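Local atomic coordinates of PT26-6P (Thermococcus sp., PDB entry 2WB7), a protein that is of unknown function but is encoded by a mobile element from Euryarchaea and is built of three domains with novel folds. Residues G57-V69 with Q256-I268. Residues are numbered along the deposited sequence; the frame is centred on the assembly and turned at random.
Sequences GPGLIYGFSAFPV and QNKYAGALSDFII
Y62 lays its ring over L263, while its backbone N and CB meet S264, and every step along its side chain meets something. Its CB sits 3.3 Å from the OG of S264, the same hydroxyl that accepts a bond from the Y62 backbone N (2.8 Å, 162° at the hydrogen). With CG anti to the backbone N (chi1 -179°), the ring is carried out along the other segment. There one face receives a CH-pi contact: L263 CD2 lies 3.6 Å from the ring centroid, almost straight above it. At the edge, in the ring plane, CD2 of Y62 comes 3.8 Å from the carbonyl O of G261. The tip then donates from OH to the backbone O of Y259 at 3.0 Å, though the hydroxyl is less surely placed. Cut back to alanine, this position would probably leave the L263 methyl without its aromatic cover.

Beside the ring, F64 N bonds to G261 O from above the carbonyl plane, and S65 OG accepts the S264 backbone N at 3.2 Å. Farther along, D265 takes the A66 N on the syn lone pair of OD2 (2.9 Å, 165°), while its side chain also touches I373 of strand 370-379. All this is turn against turn: the type II' beta turn Y62-S65, closing the hairpin of strands 52-62 and 66-75, docks on the 262-265 loop of hairpin 253-261/266-272, joining two separate sheets in a buried interface.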
loop_
_atom_site.group_PDB
_atom_site.type_symbol
_atom_site.label_atom_id
_atom_site.label_comp_id
_atom_site.label_asym_id
_atom_site.label_seq_id
_atom_site.Cartn_x
_atom_site.Cartn_y
_atom_site.Cartn_z
ATOM N N GLY A 57 10.065 15.023 -13.436
ATOM C CA GLY A 57 9.059 14.120 -12.895
ATOM C C GLY A 57 9.124 14.099 -11.381
ATOM O O GLY A 57 9.962 14.770 -10.791
ATOM N N PRO A 58 8.241 13.316 -10.744
ATOM C CA PRO A 58 8.190 13.251 -9.283
ATOM C C PRO A 58 9.528 12.820 -8.706
ATOM O O PRO A 58 10.322 12.191 -9.401
ATOM C CB PRO A 58 7.133 12.179 -9.009
ATOM C CG PRO A 58 6.319 12.109 -10.260
ATOM C CD PRO A 58 7.269 12.408 -11.379
ATOM N N GLY A 59 9.779 13.179 -7.452
ATOM C CA GLY A 59 10.961 12.711 -6.748
ATOM C C GLY A 59 10.736 11.296 -6.248
ATOM O O GLY A 59 11.666 10.493 -6.177
ATOM N N LEU A 60 9.488 10.987 -5.909
ATOM C CA LEU A 60 9.115 9.638 -5.514
ATOM C C LEU A 60 7.956 9.073 -6.358
ATOM O O LEU A 60 6.883 9.687 -6.477
ATOM C CB LEU A 60 8.731 9.631 -4.041
ATOM C CG LEU A 60 8.374 8.249 -3.507
ATOM C CD1 LEU A 60 9.634 7.571 -2.955
ATOM C CD2 LEU A 60 7.248 8.336 -2.445
ATOM N N ILE A 61 8.184 7.907 -6.954
ATOM C CA ILE A 61 7.126 7.139 -7.604
ATOM C C ILE A 61 7.023 5.832 -6.840
ATOM O O ILE A 61 8.018 5.130 -6.667
ATOM C CB ILE A 61 7.476 6.804 -9.061
ATOM C CG1 ILE A 61 7.844 8.068 -9.832
ATOM C CG2 ILE A 61 6.329 6.060 -9.752
ATOM C CD1 ILE A 61 8.181 7.805 -11.298
ATOM N N TYR A 62 5.838 5.507 -6.351
ATOM C CA TYR A 62 5.691 4.242 -5.669
ATOM C C TYR A 62 5.311 3.148 -6.665
ATOM O O TYR A 62 4.357 3.294 -7.432
ATOM C CB TYR A 62 4.674 4.332 -4.533
ATOM C CG TYR A 62 4.524 3.020 -3.799
ATOM C CD1 TYR A 62 5.137 2.814 -2.558
ATOM C CD2 TYR A 62 3.793 1.971 -4.354
ATOM C CE1 TYR A 62 5.014 1.596 -1.883
ATOM C CE2 TYR A 62 3.669 0.751 -3.695
ATOM C CZ TYR A 62 4.279 0.570 -2.462
ATOM O OH TYR A 62 4.143 -0.639 -1.817
ATOM N N GLY A 63 6.090 2.068 -6.668
ATOM C CA GLY A 63 5.780 0.876 -7.460
ATOM C C GLY A 63 5.483 1.112 -8.930
ATOM O O GLY A 63 6.258 1.741 -9.635
ATOM N N PHE A 64 4.347 0.612 -9.400
ATOM C CA PHE A 64 4.050 0.661 -10.818
ATOM C C PHE A 64 3.054 1.754 -11.157
ATOM O O PHE A 64 2.140 1.529 -11.947
ATOM C CB PHE A 64 3.501 -0.684 -11.294
ATOM C CG PHE A 64 4.465 -1.826 -11.138
ATOM C CD1 PHE A 64 5.439 -2.052 -12.089
ATOM C CD2 PHE A 64 4.390 -2.685 -10.048
ATOM C CE1 PHE A 64 6.323 -3.098 -11.956
ATOM C CE2 PHE A 64 5.281 -3.726 -9.907
ATOM C CZ PHE A 64 6.245 -3.934 -10.864
ATOM N N SER A 65 3.222 2.939 -10.579
ATOM C CA SER A 65 2.293 4.036 -10.857
ATOM C C SER A 65 2.627 4.810 -12.130
ATOM O O SER A 65 3.747 4.792 -12.633
ATOM C CB SER A 65 2.226 5.013 -9.695
ATOM O OG SER A 65 2.426 4.348 -8.476
ATOM N N ALA A 66 1.616 5.483 -12.651
ATOM C CA ALA A 66 1.786 6.405 -13.744
ATOM C C ALA A 66 2.140 7.737 -13.091
ATOM O O ALA A 66 1.809 7.960 -11.931
ATOM C CB ALA A 66 0.499 6.503 -14.531
ATOM N N PHE A 67 2.826 8.618 -13.802
ATOM C CA PHE A 67 3.295 9.839 -13.154
ATOM C C PHE A 67 3.376 10.976 -14.136
ATOM O O PHE A 67 3.599 10.754 -15.322
ATOM C CB PHE A 67 4.661 9.601 -12.514
ATOM C CG PHE A 67 5.655 8.993 -13.445
ATOM C CD1 PHE A 67 6.440 9.788 -14.261
ATOM C CD2 PHE A 67 5.799 7.625 -13.518
ATOM C CE1 PHE A 67 7.363 9.218 -15.130
ATOM C CE2 PHE A 67 6.713 7.048 -14.380
ATOM C CZ PHE A 67 7.495 7.844 -15.189
ATOM N N PRO A 68 3.207 12.207 -13.644
ATOM C CA PRO A 68 3.230 13.327 -14.557
ATOM C C PRO A 68 4.664 13.605 -14.954
ATOM O O PRO A 68 5.565 13.544 -14.118
ATOM C CB PRO A 68 2.671 14.485 -13.715
ATOM C CG PRO A 68 2.787 14.067 -12.286
ATOM C CD PRO A 68 3.303 12.639 -12.240
ATOM N N VAL A 69 4.875 13.891 -16.229
ATOM C CA VAL A 69 6.179 14.299 -16.703
ATOM C C VAL A 69 6.043 15.677 -17.294
ATOM O O VAL A 69 5.165 15.916 -18.125
ATOM C CB VAL A 69 6.724 13.360 -17.792
ATOM C CG1 VAL A 69 7.986 13.956 -18.420
ATOM C CG2 VAL A 69 7.006 11.993 -17.219
ATOM N N GLN A 256 -3.481 -2.060 8.916
ATOM C CA GLN A 256 -2.376 -1.811 8.014
ATOM C C GLN A 256 -2.682 -2.647 6.762
ATOM O O GLN A 256 -3.280 -3.732 6.858
ATOM C CB GLN A 256 -1.037 -2.222 8.634
ATOM C CG GLN A 256 -0.639 -1.496 9.914
ATOM C CD GLN A 256 -0.413 -0.015 9.708
ATOM O OE1 GLN A 256 -0.038 0.435 8.621
ATOM N NE2 GLN A 256 -0.636 0.760 10.761
ATOM N N ASN A 257 -2.301 -2.140 5.590
ATOM C CA ASN A 257 -2.409 -2.901 4.350
ATOM C C ASN A 257 -1.024 -3.085 3.754
ATOM O O ASN A 257 -0.181 -2.211 3.870
ATOM C CB ASN A 257 -3.260 -2.158 3.315
ATOM C CG ASN A 257 -4.742 -2.289 3.556
ATOM O OD1 ASN A 257 -5.364 -1.401 4.123
ATOM N ND2 ASN A 257 -5.321 -3.384 3.112
ATOM N N LYS A 258 -0.803 -4.210 3.089
ATOM C CA LYS A 258 0.368 -4.389 2.257
ATOM C C LYS A 258 -0.035 -3.994 0.830
ATOM O O LYS A 258 -1.056 -4.448 0.328
ATOM C CB LYS A 258 0.783 -5.852 2.300
ATOM C CG LYS A 258 2.261 -6.108 2.073
ATOM C CD LYS A 258 2.497 -7.515 1.531
ATOM C CE LYS A 258 1.416 -8.519 1.984
ATOM N NZ LYS A 258 1.578 -9.891 1.341
ATOM N N TYR A 259 0.747 -3.138 0.182
ATOM C CA TYR A 259 0.371 -2.613 -1.134
ATOM C C TYR A 259 1.317 -3.053 -2.235
ATOM O O TYR A 259 2.507 -3.196 -1.991
ATOM C CB TYR A 259 0.384 -1.088 -1.128
ATOM C CG TYR A 259 -0.615 -0.427 -0.218
ATOM C CD1 TYR A 259 -0.223 0.073 1.017
ATOM C CD2 TYR A 259 -1.941 -0.273 -0.605
ATOM C CE1 TYR A 259 -1.137 0.691 1.857
ATOM C CE2 TYR A 259 -2.859 0.335 0.215
ATOM C CZ TYR A 259 -2.452 0.827 1.445
ATOM O OH TYR A 259 -3.357 1.441 2.282
ATOM N N ALA A 260 0.784 -3.235 -3.445
ATOM C CA ALA A 260 1.593 -3.369 -4.649
ATOM C C ALA A 260 0.871 -2.660 -5.794
ATOM O O ALA A 260 -0.360 -2.625 -5.814
ATOM C CB ALA A 260 1.822 -4.832 -4.992
ATOM N N GLY A 261 1.614 -2.104 -6.747
ATOM C CA GLY A 261 0.976 -1.438 -7.877
ATOM C C GLY A 261 1.079 0.080 -7.893
ATOM O O GLY A 261 2.100 0.640 -7.520
ATOM N N ALA A 262 0.011 0.743 -8.330
ATOM C CA ALA A 262 0.038 2.180 -8.569
ATOM C C ALA A 262 -0.343 2.988 -7.328
ATOM O O ALA A 262 -1.272 3.793 -7.348
ATOM C CB ALA A 262 -0.878 2.521 -9.728
ATOM N N LEU A 263 0.397 2.793 -6.250
ATOM C CA LEU A 263 0.019 3.401 -4.983
ATOM C C LEU A 263 0.074 4.925 -5.006
ATOM O O LEU A 263 -0.627 5.581 -4.234
ATOM C CB LEU A 263 0.861 2.853 -3.828
ATOM C CG LEU A 263 0.413 3.264 -2.422
ATOM C CD1 LEU A 263 -0.986 2.738 -2.082
ATOM C CD2 LEU A 263 1.438 2.760 -1.404
ATOM N N SER A 264 0.904 5.488 -5.882
ATOM C CA SER A 264 0.982 6.939 -6.011
ATOM C C SER A 264 -0.277 7.510 -6.663
ATOM O O SER A 264 -0.620 8.667 -6.453
ATOM C CB SER A 264 2.201 7.323 -6.833
ATOM O OG SER A 264 3.406 6.948 -6.187
ATOM N N ASP A 265 -0.960 6.701 -7.461
ATOM C CA ASP A 265 -2.116 7.187 -8.211
ATOM C C ASP A 265 -3.401 7.168 -7.387
ATOM O O ASP A 265 -4.167 8.137 -7.406
ATOM C CB ASP A 265 -2.312 6.372 -9.485
ATOM C CG ASP A 265 -1.086 6.395 -10.384
ATOM O OD1 ASP A 265 -0.222 7.281 -10.178
ATOM O OD2 ASP A 265 -0.981 5.528 -11.282
ATOM N N PHE A 266 -3.638 6.062 -6.678
ATOM C CA PHE A 266 -4.779 5.945 -5.777
ATOM C C PHE A 266 -4.504 4.964 -4.652
ATOM O O PHE A 266 -3.538 4.207 -4.706
ATOM C CB PHE A 266 -6.056 5.564 -6.530
ATOM C CG PHE A 266 -6.009 4.209 -7.187
ATOM C CD1 PHE A 266 -6.701 3.147 -6.651
ATOM C CD2 PHE A 266 -5.297 4.004 -8.355
ATOM C CE1 PHE A 266 -6.666 1.902 -7.269
ATOM C CE2 PHE A 266 -5.267 2.772 -8.970
ATOM C CZ PHE A 266 -5.946 1.722 -8.435
ATOM N N ILE A 267 -5.336 4.989 -3.621
ATOM C CA ILE A 267 -5.078 4.170 -2.446
ATOM C C ILE A 267 -6.323 3.440 -1.981
ATOM O O ILE A 267 -7.449 3.784 -2.346
ATOM C CB ILE A 267 -4.530 5.000 -1.274
ATOM C CG1 ILE A 267 -5.666 5.709 -0.537
ATOM C CG2 ILE A 267 -3.538 6.027 -1.764
ATOM C CD1 ILE A 267 -5.186 6.715 0.503
ATOM N N ILE A 268 -6.106 2.401 -1.193
ATOM C CA ILE A 268 -7.193 1.688 -0.570
ATOM C C ILE A 268 -6.980 1.710 0.933
ATOM O O ILE A 268 -5.907 1.327 1.428
ATOM C CB ILE A 268 -7.261 0.244 -1.057
ATOM C CG1 ILE A 268 -7.586 0.206 -2.550
ATOM C CG2 ILE A 268 -8.288 -0.541 -0.254
ATOM C CD1 ILE A 268 -7.755 -1.215 -3.091
#